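PDB 4FAJ: PrgZ from Enterococcus faecalis, which serves as a membrane-anchored extracellular pheromone receptor, binding peptide as a solute-binding protein of family 5, and probably works in peptide transport. Local coordinates for residues L94-E99 with K259-Q264; L87-E92 with K554-K559; N101-A106 with Y201-L206. One frame throughout, in Å; residues are numbered along the deposited sequence.

Contact 1 (L94-E99 with K259-Q264). With ZN (zinc ion), chain E.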
loop_
_atom_site.group_PDB
_atom_site.type_symbol
_atom_site.label_atom_id
_atom_site.label_comp_id
_atom_site.label_asym_id
_atom_site.label_seq_id
_atom_site.Cartn_x
_atom_site.Cartn_y
_atom_site.Cartn_z
ATOM N N LEU A 94 6.280 -17.272 -0.310
ATOM C CA LEU A 94 7.567 -17.935 -0.119
ATOM C C LEU A 94 8.273 -17.452 1.150
ATOM O O LEU A 94 8.904 -18.256 1.856
ATOM C CB LEU A 94 8.466 -17.724 -1.329
ATOM C CG LEU A 94 8.018 -18.449 -2.605
ATOM C CD1 LEU A 94 8.818 -17.964 -3.799
ATOM C CD2 LEU A 94 8.138 -19.962 -2.455
ATOM N N TYR A 95 8.173 -16.143 1.401
ATOM C CA TYR A 95 8.760 -15.493 2.572
ATOM C C TYR A 95 7.708 -14.639 3.301
ATOM O O TYR A 95 6.685 -14.234 2.722
ATOM C CB TYR A 95 9.999 -14.653 2.170
ATOM C CG TYR A 95 11.008 -15.500 1.461
ATOM C CD1 TYR A 95 11.938 -16.241 2.177
ATOM C CD2 TYR A 95 10.967 -15.658 0.078
ATOM C CE1 TYR A 95 12.822 -17.075 1.541
ATOM C CE2 TYR A 95 11.856 -16.498 -0.570
ATOM C CZ TYR A 95 12.776 -17.201 0.163
ATOM O OH TYR A 95 13.653 -18.047 -0.451
ATOM N N ARG A 96 7.966 -14.418 4.587
ATOM C CA ARG A 96 7.105 -13.653 5.491
ATOM C C ARG A 96 8.017 -12.750 6.329
ATOM O O ARG A 96 9.050 -13.212 6.832
ATOM C CB ARG A 96 6.342 -14.606 6.412
ATOM C CG ARG A 96 5.385 -13.922 7.404
ATOM C CD ARG A 96 4.983 -14.872 8.510
ATOM N NE ARG A 96 4.134 -15.977 8.046
ATOM C CZ ARG A 96 2.816 -15.906 7.842
ATOM N NH1 ARG A 96 2.142 -14.773 8.048
ATOM N NH2 ARG A 96 2.159 -16.986 7.433
ATOM N N LEU A 97 7.639 -11.479 6.478
ATOM C CA LEU A 97 8.450 -10.536 7.249
ATOM C C LEU A 97 8.488 -10.875 8.727
ATOM O O LEU A 97 7.474 -11.269 9.328
ATOM C CB LEU A 97 7.959 -9.090 7.064
ATOM C CG LEU A 97 8.022 -8.498 5.658
ATOM C CD1 LEU A 97 7.765 -6.985 5.757
ATOM C CD2 LEU A 97 9.338 -8.788 4.908
ATOM N N ASP A 98 9.671 -10.743 9.314
ATOM C CA ASP A 98 9.838 -10.902 10.751
ATOM C C ASP A 98 9.651 -9.558 11.457
ATOM O O ASP A 98 9.350 -8.550 10.823
ATOM C CB ASP A 98 11.204 -11.534 11.093
ATOM C CG ASP A 98 12.400 -10.652 10.719
ATOM O OD1 ASP A 98 12.224 -9.435 10.462
ATOM O OD2 ASP A 98 13.529 -11.201 10.678
ATOM N N GLU A 99 9.845 -9.560 12.771
ATOM C CA GLU A 99 9.651 -8.368 13.596
ATOM C C GLU A 99 10.529 -7.173 13.195
ATOM O O GLU A 99 10.229 -6.027 13.555
ATOM C CB GLU A 99 9.825 -8.714 15.090
ATOM C CG GLU A 99 11.231 -9.171 15.522
ATOM C CD GLU A 99 11.538 -10.630 15.194
ATOM O OE1 GLU A 99 10.706 -11.300 14.521
ATOM O OE2 GLU A 99 12.622 -11.109 15.613
ATOM N N LYS A 259 -6.514 -25.562 10.067
ATOM C CA LYS A 259 -5.879 -26.759 10.612
ATOM C C LYS A 259 -4.988 -27.481 9.598
ATOM O O LYS A 259 -4.172 -28.307 9.994
ATOM C CB LYS A 259 -6.929 -27.719 11.184
ATOM C CG LYS A 259 -7.581 -27.196 12.462
ATOM C CD LYS A 259 -7.880 -28.326 13.443
ATOM C CE LYS A 259 -8.236 -27.795 14.831
ATOM N NZ LYS A 259 -9.627 -27.255 14.888
ATOM N N GLU A 260 -5.121 -27.146 8.313
ATOM C CA GLU A 260 -4.268 -27.718 7.260
ATOM C C GLU A 260 -3.006 -26.887 6.988
ATOM O O GLU A 260 -2.201 -27.243 6.128
ATOM C CB GLU A 260 -5.068 -27.864 5.955
ATOM C CG GLU A 260 -6.169 -28.903 6.012
ATOM C CD GLU A 260 -5.636 -30.329 6.139
ATOM O OE1 GLU A 260 -4.612 -30.670 5.490
ATOM O OE2 GLU A 260 -6.259 -31.114 6.881
ATOM N N TYR A 261 -2.842 -25.782 7.709
ATOM C CA TYR A 261 -1.663 -24.927 7.579
ATOM C C TYR A 261 -0.414 -25.651 8.086
ATOM O O TYR A 261 -0.458 -26.292 9.142
ATOM C CB TYR A 261 -1.891 -23.635 8.363
ATOM C CG TYR A 261 -0.716 -22.688 8.384
ATOM C CD1 TYR A 261 -0.101 -22.277 7.205
ATOM C CD2 TYR A 261 -0.225 -22.187 9.594
ATOM C CE1 TYR A 261 0.980 -21.392 7.231
ATOM C CE2 TYR A 261 0.848 -21.311 9.627
ATOM C CZ TYR A 261 1.453 -20.920 8.456
ATOM O OH TYR A 261 2.519 -20.050 8.506
ATOM N N TRP A 262 0.697 -25.551 7.347
ATOM C CA TRP A 262 1.886 -26.352 7.674
ATOM C C TRP A 262 2.410 -26.025 9.068
ATOM O O TRP A 262 2.919 -26.900 9.744
ATOM C CB TRP A 262 3.002 -26.209 6.621
ATOM C CG TRP A 262 3.689 -24.880 6.619
ATOM C CD1 TRP A 262 3.394 -23.806 5.827
ATOM C CD2 TRP A 262 4.782 -24.474 7.447
ATOM N NE1 TRP A 262 4.232 -22.767 6.112
ATOM C CE2 TRP A 262 5.088 -23.140 7.108
ATOM C CE3 TRP A 262 5.519 -25.099 8.457
ATOM C CZ2 TRP A 262 6.114 -22.419 7.735
ATOM C CZ3 TRP A 262 6.540 -24.386 9.079
ATOM C CH2 TRP A 262 6.835 -23.064 8.707
ATOM N N ASP A 263 2.283 -24.763 9.484
ATOM C CA ASP A 263 2.753 -24.328 10.789
ATOM C C ASP A 263 1.607 -24.050 11.766
ATOM O O ASP A 263 1.716 -23.173 12.627
ATOM C CB ASP A 263 3.614 -23.082 10.618
ATOM C CG ASP A 263 4.654 -22.926 11.704
ATOM O OD1 ASP A 263 4.884 -23.861 12.490
ATOM O OD2 ASP A 263 5.254 -21.838 11.762
ATOM N N GLN A 264 0.524 -24.821 11.654
ATOM C CA GLN A 264 -0.634 -24.663 12.535
ATOM C C GLN A 264 -0.288 -24.759 14.035
ATOM O O GLN A 264 -0.963 -24.146 14.869
ATOM C CB GLN A 264 -1.738 -25.670 12.169
ATOM C CG GLN A 264 -1.405 -27.143 12.456
ATOM C CD GLN A 264 -1.573 -27.527 13.927
ATOM O OE1 GLN A 264 -2.429 -26.990 14.632
ATOM N NE2 GLN A 264 -0.745 -28.468 14.392
HETATM ZN ZN ZN E . 6.642 -21.705 13.342
#
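R96 and Y261 meet through the ends of their long side chains, NH2 of R96 lying 3.3 Å from OH of Y261. The side chains arrive from opposite directions, and the guanidinium and ring planes stand 81° apart, so the two flat groups do not stack. Only 56 Å² is buried, and the nearest CA pair, R96 and D263, is 12.7 Å apart: the side chains span the gap between two separated backbones. The CB of R96 already points toward 259-264, and with CG anti to the backbone N (chi1 -179°) the chain runs on toward the tyrosine before bending at chi3 (-68°).

The stronger partner of both groups is E92, whose OE2 forms a salt bridge with R96 NH2 and a hydrogen bond with Y261 OH. D556 pairs with the other terminal nitrogen, NH1, so carboxylates hold both ends of the guanidinium. W262 NE1 hydrogen-bonds to E92 OE1, so both oxygens of this carboxylate are engaged and its rotation is restricted.

In the fold, R96 belongs to a short strand, 95-97, whereas Y261 begins a type I beta turn in the loop between strands 252-257 and 271-276, antiparallel neighbours in a mixed sheet of this solute-binding protein. The turn is closed by Q264 N donating to Y261 O at 3.1 Å. It folds D263 back over its neighbours: D263 N sits 3.6 Å above one face of the Y261 ring, toward the rim, and D263 CB 3.4 Å above a face of the W262 ring. The D263 carboxylate binds the zinc ion through OD2 at 2.1 Å, with OD1 farther from the metal at 2.9 Å. D266 is the second protein ligand, and K265 forms a salt bridge with D263 OD1.

Contact 2 (L87-E92 with K554-K559)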
loop_
_atom_site.group_PDB
_atom_site.type_symbol
_atom_site.label_atom_id
_atom_site.label_comp_id
_atom_site.label_asym_id
_atom_site.label_seq_id
_atom_site.Cartn_x
_atom_site.Cartn_y
_atom_site.Cartn_z
ATOM N N LEU A 87 -5.198 -10.909 3.204
ATOM C CA LEU A 87 -4.469 -11.920 2.424
ATOM C C LEU A 87 -3.176 -12.357 3.126
ATOM O O LEU A 87 -2.810 -13.538 3.067
ATOM C CB LEU A 87 -4.191 -11.438 0.985
ATOM C CG LEU A 87 -5.364 -11.439 0.002
ATOM C CD1 LEU A 87 -4.917 -10.903 -1.384
ATOM C CD2 LEU A 87 -6.004 -12.802 -0.149
ATOM N N ALA A 88 -2.495 -11.436 3.813
ATOM C CA ALA A 88 -1.291 -11.793 4.578
ATOM C C ALA A 88 -1.599 -12.781 5.715
ATOM O O ALA A 88 -0.711 -13.488 6.185
ATOM C CB ALA A 88 -0.592 -10.536 5.118
ATOM N N ASN A 89 -2.868 -12.857 6.107
ATOM C CA ASN A 89 -3.311 -13.710 7.216
ATOM C C ASN A 89 -4.115 -14.972 6.821
ATOM O O ASN A 89 -4.085 -15.975 7.558
ATOM C CB ASN A 89 -4.072 -12.855 8.220
ATOM C CG ASN A 89 -3.155 -11.957 9.011
ATOM O OD1 ASN A 89 -2.482 -12.411 9.936
ATOM N ND2 ASN A 89 -3.120 -10.674 8.661
ATOM N N VAL A 90 -4.805 -14.944 5.677
ATOM C CA VAL A 90 -5.457 -16.151 5.160
ATOM C C VAL A 90 -4.642 -16.859 4.075
ATOM O O VAL A 90 -4.921 -18.010 3.749
ATOM C CB VAL A 90 -6.949 -15.915 4.724
ATOM C CG1 VAL A 90 -7.776 -15.409 5.913
ATOM C CG2 VAL A 90 -7.046 -14.967 3.517
ATOM N N MET A 91 -3.607 -16.194 3.555
ATOM C CA MET A 91 -2.688 -16.797 2.605
ATOM C C MET A 91 -1.243 -16.655 3.104
ATOM O O MET A 91 -0.993 -16.090 4.178
ATOM C CB MET A 91 -2.844 -16.169 1.212
ATOM C CG MET A 91 -4.192 -16.427 0.577
ATOM S SD MET A 91 -4.233 -16.055 -1.173
ATOM C CE MET A 91 -3.404 -17.484 -1.890
ATOM N N GLU A 92 -0.312 -17.213 2.342
ATOM C CA GLU A 92 1.116 -17.174 2.667
ATOM C C GLU A 92 1.930 -17.293 1.386
ATOM O O GLU A 92 1.500 -17.935 0.428
ATOM C CB GLU A 92 1.473 -18.327 3.609
ATOM C CG GLU A 92 2.917 -18.308 4.088
ATOM C CD GLU A 92 3.213 -19.405 5.072
ATOM O OE1 GLU A 92 3.165 -20.602 4.685
ATOM O OE2 GLU A 92 3.509 -19.064 6.232
ATOM N N LYS A 554 0.249 -4.623 7.055
ATOM C CA LYS A 554 0.463 -3.995 8.361
ATOM C C LYS A 554 0.444 -4.957 9.553
ATOM O O LYS A 554 1.221 -4.774 10.502
ATOM C CB LYS A 554 -0.564 -2.889 8.603
ATOM C CG LYS A 554 -0.281 -2.045 9.847
ATOM C CD LYS A 554 -1.310 -0.934 10.030
ATOM C CE LYS A 554 -1.139 0.203 9.043
ATOM N NZ LYS A 554 -1.815 1.469 9.538
ATOM N N TYR A 555 -0.451 -5.945 9.538
ATOM C CA TYR A 555 -0.602 -6.831 10.704
ATOM C C TYR A 555 -0.414 -8.295 10.344
ATOM O O TYR A 555 -0.907 -8.750 9.315
ATOM C CB TYR A 555 -1.972 -6.642 11.375
ATOM C CG TYR A 555 -2.155 -5.286 12.020
ATOM C CD1 TYR A 555 -1.476 -4.960 13.186
ATOM C CD2 TYR A 555 -2.995 -4.323 11.456
ATOM C CE1 TYR A 555 -1.619 -3.722 13.783
ATOM C CE2 TYR A 555 -3.159 -3.067 12.062
ATOM C CZ TYR A 555 -2.457 -2.783 13.224
ATOM O OH TYR A 555 -2.584 -1.567 13.857
ATOM N N ASP A 556 0.308 -9.013 11.203
ATOM C CA ASP A 556 0.425 -10.462 11.130
ATOM C C ASP A 556 -0.076 -11.047 12.452
ATOM O O ASP A 556 0.538 -10.864 13.511
ATOM C CB ASP A 556 1.875 -10.882 10.873
ATOM C CG ASP A 556 2.023 -12.384 10.641
ATOM O OD1 ASP A 556 1.016 -13.115 10.749
ATOM O OD2 ASP A 556 3.149 -12.826 10.324
ATOM N N TYR A 557 -1.209 -11.730 12.375
ATOM C CA TYR A 557 -1.867 -12.293 13.549
ATOM C C TYR A 557 -1.512 -13.767 13.801
ATOM O O TYR A 557 -2.073 -14.396 14.698
ATOM C CB TYR A 557 -3.375 -12.175 13.369
ATOM C CG TYR A 557 -3.851 -10.767 13.084
ATOM C CD1 TYR A 557 -3.671 -9.756 14.007
ATOM C CD2 TYR A 557 -4.504 -10.456 11.891
ATOM C CE1 TYR A 557 -4.123 -8.458 13.756
ATOM C CE2 TYR A 557 -4.950 -9.180 11.633
ATOM C CZ TYR A 557 -4.769 -8.181 12.576
ATOM O OH TYR A 557 -5.216 -6.904 12.318
ATOM N N LYS A 558 -0.582 -14.312 13.016
ATOM C CA LYS A 558 -0.264 -15.737 13.061
ATOM C C LYS A 558 -0.055 -16.260 14.489
ATOM O O LYS A 558 -0.609 -17.288 14.860
ATOM C CB LYS A 558 0.986 -16.037 12.220
ATOM C CG LYS A 558 1.500 -17.484 12.349
ATOM C CD LYS A 558 2.642 -17.762 11.359
ATOM C CE LYS A 558 3.330 -19.068 11.679
ATOM N NZ LYS A 558 4.518 -19.286 10.817
ATOM N N LYS A 559 0.756 -15.557 15.270
ATOM C CA LYS A 559 1.141 -16.019 16.600
ATOM C C LYS A 559 0.384 -15.277 17.707
ATOM O O LYS A 559 0.721 -15.395 18.889
ATOM C CB LYS A 559 2.655 -15.892 16.788
ATOM C CG LYS A 559 3.473 -16.834 15.911
ATOM C CD LYS A 559 4.968 -16.759 16.268
ATOM C CE LYS A 559 5.878 -17.339 15.172
ATOM N NZ LYS A 559 6.372 -18.717 15.481
HETATM O O HOH W 1 -0.745 -14.849 9.357
HETATM O O HOH W 2 5.322 -18.511 8.154
#
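N89 reaches from the last turn of helix 81-90 to the backbone on both sides of D556, and the direct hydrogen bonds across this contact are both its own. Its OD1 accepts from Y557 N at 2.8 Å along a nearly straight path (170°), and its ND2 donates to Y555 O at 3.0 Å, approaching from above that carbonyl's plane. CG stands anti to the carbonyl carbon (chi1 -73°), which turns the amide toward the strand. T85 O is a second acceptor for ND2, so bonds at both ends of the carboxamide fix its flip.

Two waters lie between the segments. Water 1 is 3.0 Å from N89 OD1 and 2.8 Å from D556 OD1, placed to donate to either, but it has more acceptors in reach than protons and cannot serve them all at once. Water 2 joins E92 OE2 (2.7 Å) to K558 NZ (2.9 Å), linking opposite charges that do not touch directly.

The side chains of N89 and Y557 also pack against each other. CG of N89 comes to 3.5 Å from CD2 of Y557, with the two planes 29° apart and the side chains crossing at about a right angle. N89 supplies 78 Å² of the 183 Å² buried in all, which identifies it as the centre of the interface.

Within 554-559, K558 N donates to D556 OD1 at 3.0 Å, from above the carboxylate plane. This is an Asx turn, formed just where strand 555-556, antiparallel partner of 547-548, gives way to loop. K558, whose backbone N closes the turn, hydrogen-bonds through NZ to the zinc ligand D263, so the arrangement joins a helix C-terminus and a small two-stranded sheet beside a metal site.

Contact 3 (N101-A106 with Y201-L206)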
loop_
_atom_site.group_PDB
_atom_site.type_symbol
_atom_site.label_atom_id
_atom_site.label_comp_id
_atom_site.label_asym_id
_atom_site.label_seq_id
_atom_site.Cartn_x
_atom_site.Cartn_y
_atom_site.Cartn_z
ATOM N N ASN A 101 11.068 -6.527 9.963
ATOM C CA ASN A 101 10.685 -6.324 8.565
ATOM C C ASN A 101 11.626 -6.977 7.545
ATOM O O ASN A 101 11.744 -6.507 6.410
ATOM C CB ASN A 101 10.490 -4.831 8.264
ATOM C CG ASN A 101 9.449 -4.191 9.166
ATOM O OD1 ASN A 101 8.522 -4.857 9.634
ATOM N ND2 ASN A 101 9.589 -2.887 9.404
ATOM N N GLN A 102 12.256 -8.080 7.942
ATOM C CA GLN A 102 13.158 -8.824 7.058
ATOM C C GLN A 102 12.499 -10.130 6.604
ATOM O O GLN A 102 11.896 -10.836 7.423
ATOM C CB GLN A 102 14.467 -9.141 7.776
ATOM C CG GLN A 102 15.147 -7.935 8.394
ATOM C CD GLN A 102 16.020 -7.160 7.421
ATOM O OE1 GLN A 102 15.765 -7.121 6.217
ATOM N NE2 GLN A 102 17.068 -6.540 7.948
ATOM N N PRO A 103 12.609 -10.455 5.299
ATOM C CA PRO A 103 11.973 -11.677 4.802
ATOM C C PRO A 103 12.613 -12.926 5.406
ATOM O O PRO A 103 13.841 -13.051 5.414
ATOM C CB PRO A 103 12.172 -11.606 3.280
ATOM C CG PRO A 103 13.302 -10.658 3.055
ATOM C CD PRO A 103 13.341 -9.727 4.251
ATOM N N GLN A 104 11.777 -13.801 5.958
ATOM C CA GLN A 104 12.211 -15.085 6.505
ATOM C C GLN A 104 11.429 -16.206 5.806
ATOM O O GLN A 104 10.299 -15.974 5.350
ATOM C CB GLN A 104 11.970 -15.129 8.022
ATOM C CG GLN A 104 12.762 -14.105 8.821
ATOM C CD GLN A 104 14.270 -14.290 8.695
ATOM O OE1 GLN A 104 14.759 -15.399 8.468
ATOM N NE2 GLN A 104 15.009 -13.201 8.832
ATOM N N PRO A 105 12.026 -17.414 5.694
ATOM C CA PRO A 105 11.388 -18.539 4.983
ATOM C C PRO A 105 9.998 -18.912 5.518
ATOM O O PRO A 105 9.829 -19.124 6.721
ATOM C CB PRO A 105 12.377 -19.693 5.201
ATOM C CG PRO A 105 13.693 -19.030 5.287
ATOM C CD PRO A 105 13.438 -17.712 6.005
ATOM N N ALA A 106 9.010 -18.930 4.627
ATOM C CA ALA A 106 7.632 -19.279 4.982
ATOM C C ALA A 106 7.289 -20.561 4.215
ATOM O O ALA A 106 7.562 -21.648 4.709
ATOM C CB ALA A 106 6.681 -18.130 4.665
ATOM N N TYR A 201 16.801 -6.091 -3.218
ATOM C CA TYR A 201 15.506 -6.231 -2.554
ATOM C C TYR A 201 14.600 -7.334 -3.141
ATOM O O TYR A 201 13.423 -7.433 -2.757
ATOM C CB TYR A 201 14.754 -4.879 -2.530
ATOM C CG TYR A 201 14.619 -4.230 -3.897
ATOM C CD1 TYR A 201 15.516 -3.247 -4.314
ATOM C CD2 TYR A 201 13.620 -4.624 -4.773
ATOM C CE1 TYR A 201 15.409 -2.667 -5.568
ATOM C CE2 TYR A 201 13.505 -4.062 -6.012
ATOM C CZ TYR A 201 14.402 -3.086 -6.413
ATOM O OH TYR A 201 14.269 -2.531 -7.651
ATOM N N PHE A 202 15.122 -8.186 -4.020
ATOM C CA PHE A 202 14.259 -9.172 -4.685
ATOM C C PHE A 202 13.617 -10.166 -3.711
ATOM O O PHE A 202 12.448 -10.497 -3.852
ATOM C CB PHE A 202 14.971 -9.917 -5.825
ATOM C CG PHE A 202 14.035 -10.780 -6.634
ATOM C CD1 PHE A 202 14.107 -12.164 -6.572
ATOM C CD2 PHE A 202 13.043 -10.196 -7.414
ATOM C CE1 PHE A 202 13.228 -12.967 -7.303
ATOM C CE2 PHE A 202 12.142 -10.987 -8.135
ATOM C CZ PHE A 202 12.238 -12.381 -8.076
ATOM N N THR A 203 14.366 -10.633 -2.715
ATOM C CA THR A 203 13.771 -11.496 -1.687
ATOM C C THR A 203 12.636 -10.768 -0.952
ATOM O O THR A 203 11.617 -11.369 -0.620
ATOM C CB THR A 203 14.842 -12.002 -0.724
ATOM O OG1 THR A 203 15.890 -12.616 -1.491
ATOM C CG2 THR A 203 14.272 -13.001 0.250
ATOM N N ASP A 204 12.776 -9.454 -0.761
ATOM C CA ASP A 204 11.687 -8.660 -0.187
ATOM C C ASP A 204 10.432 -8.696 -1.053
ATOM O O ASP A 204 9.329 -8.820 -0.527
ATOM C CB ASP A 204 12.105 -7.209 0.059
ATOM C CG ASP A 204 13.349 -7.100 0.936
ATOM O OD1 ASP A 204 13.246 -7.273 2.163
ATOM O OD2 ASP A 204 14.431 -6.877 0.391
ATOM N N LEU A 205 10.596 -8.611 -2.368
ATOM C CA LEU A 205 9.449 -8.691 -3.283
ATOM C C LEU A 205 8.723 -10.030 -3.178
ATOM O O LEU A 205 7.493 -10.096 -3.291
ATOM C CB LEU A 205 9.897 -8.469 -4.722
ATOM C CG LEU A 205 10.404 -7.059 -5.046
ATOM C CD1 LEU A 205 10.802 -6.975 -6.494
ATOM C CD2 LEU A 205 9.361 -6.013 -4.731
ATOM N N LEU A 206 9.490 -11.099 -2.962
ATOM C CA LEU A 206 8.932 -12.447 -2.825
ATOM C C LEU A 206 8.098 -12.641 -1.561
ATOM O O LEU A 206 7.458 -13.689 -1.408
ATOM C CB LEU A 206 10.056 -13.498 -2.857
ATOM C CG LEU A 206 10.876 -13.596 -4.142
ATOM C CD1 LEU A 206 11.968 -14.671 -4.038
ATOM C CD2 LEU A 206 9.980 -13.834 -5.367
HETATM O O HOH W 3 11.133 -6.526 3.614
#
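P103 lies with its ring against the first turn of helix 202-205, touching T203 and D204. It has 63 Å² covered out of a total of 139 Å², against 38 Å² for D204 and 30 Å² for T203. The register agrees: the CA atoms of P103 and D204, 5.8 Å apart, are the nearest pair between the segments.

The carboxylate of D204 meets the ring at the carbon next to the proline nitrogen, its OD1 being 3.2 Å from P103 CD. The CG of P103 is also near, 3.5 Å from that same oxygen. These are contacts of C-H groups with an oxygen, and the two side chains cross obliquely. D204 has its CG anti to the carbonyl carbon (chi1 -55°), which brings the carboxylate nearer to the proline than the direction of its CB would suggest. Water 3 lies between D204 OD1 (2.7 Å) and N101 O (2.9 Å) and could donate to either, though its acceptors outnumber its protons.

T203 contributes its methyl group. CG2 stands anti to the backbone N and comes within 3.8 Å of P103 CG and 3.9 Å of P103 CB, the side chains crossing at about a right angle. The same threonine rests on Q111 and Y121, while Y95 touches P103 from its own hairpin.

The helical geometry behind this pair of neighbours is confirmed by L205 N donating to Y201 O at 3.1 Å, with Y201 at the N-cap position. Strand 103-105 pairs antiparallel with 95-97, R96 and Q104 being joined by backbone hydrogen bonding. The motif is a beta hairpin packed by a proline onto a short helix, partly exposed and away from the zinc sites.

Overall arrangement
Contact 2 is buried, contact 1 partly so, and contact 3 lies at the surface; their chemistry follows. Direct bonds to backbone groups and intervening waters hold contact 2, an arginine and a tyrosine that share the carboxylate of E92 make up contact 1, and a proline ring against a helix makes contact 3. Contacts 1 and 3 use the two strands of one hairpin, 95-97 and 103-105, with centres about 13 Å apart. Contact 2 starts from helix 81-90, the element just before that hairpin, and its centre is about 8 Å from that of contact 1. Along the chain the three are nested, contact 3 within 1 and 1 within 2.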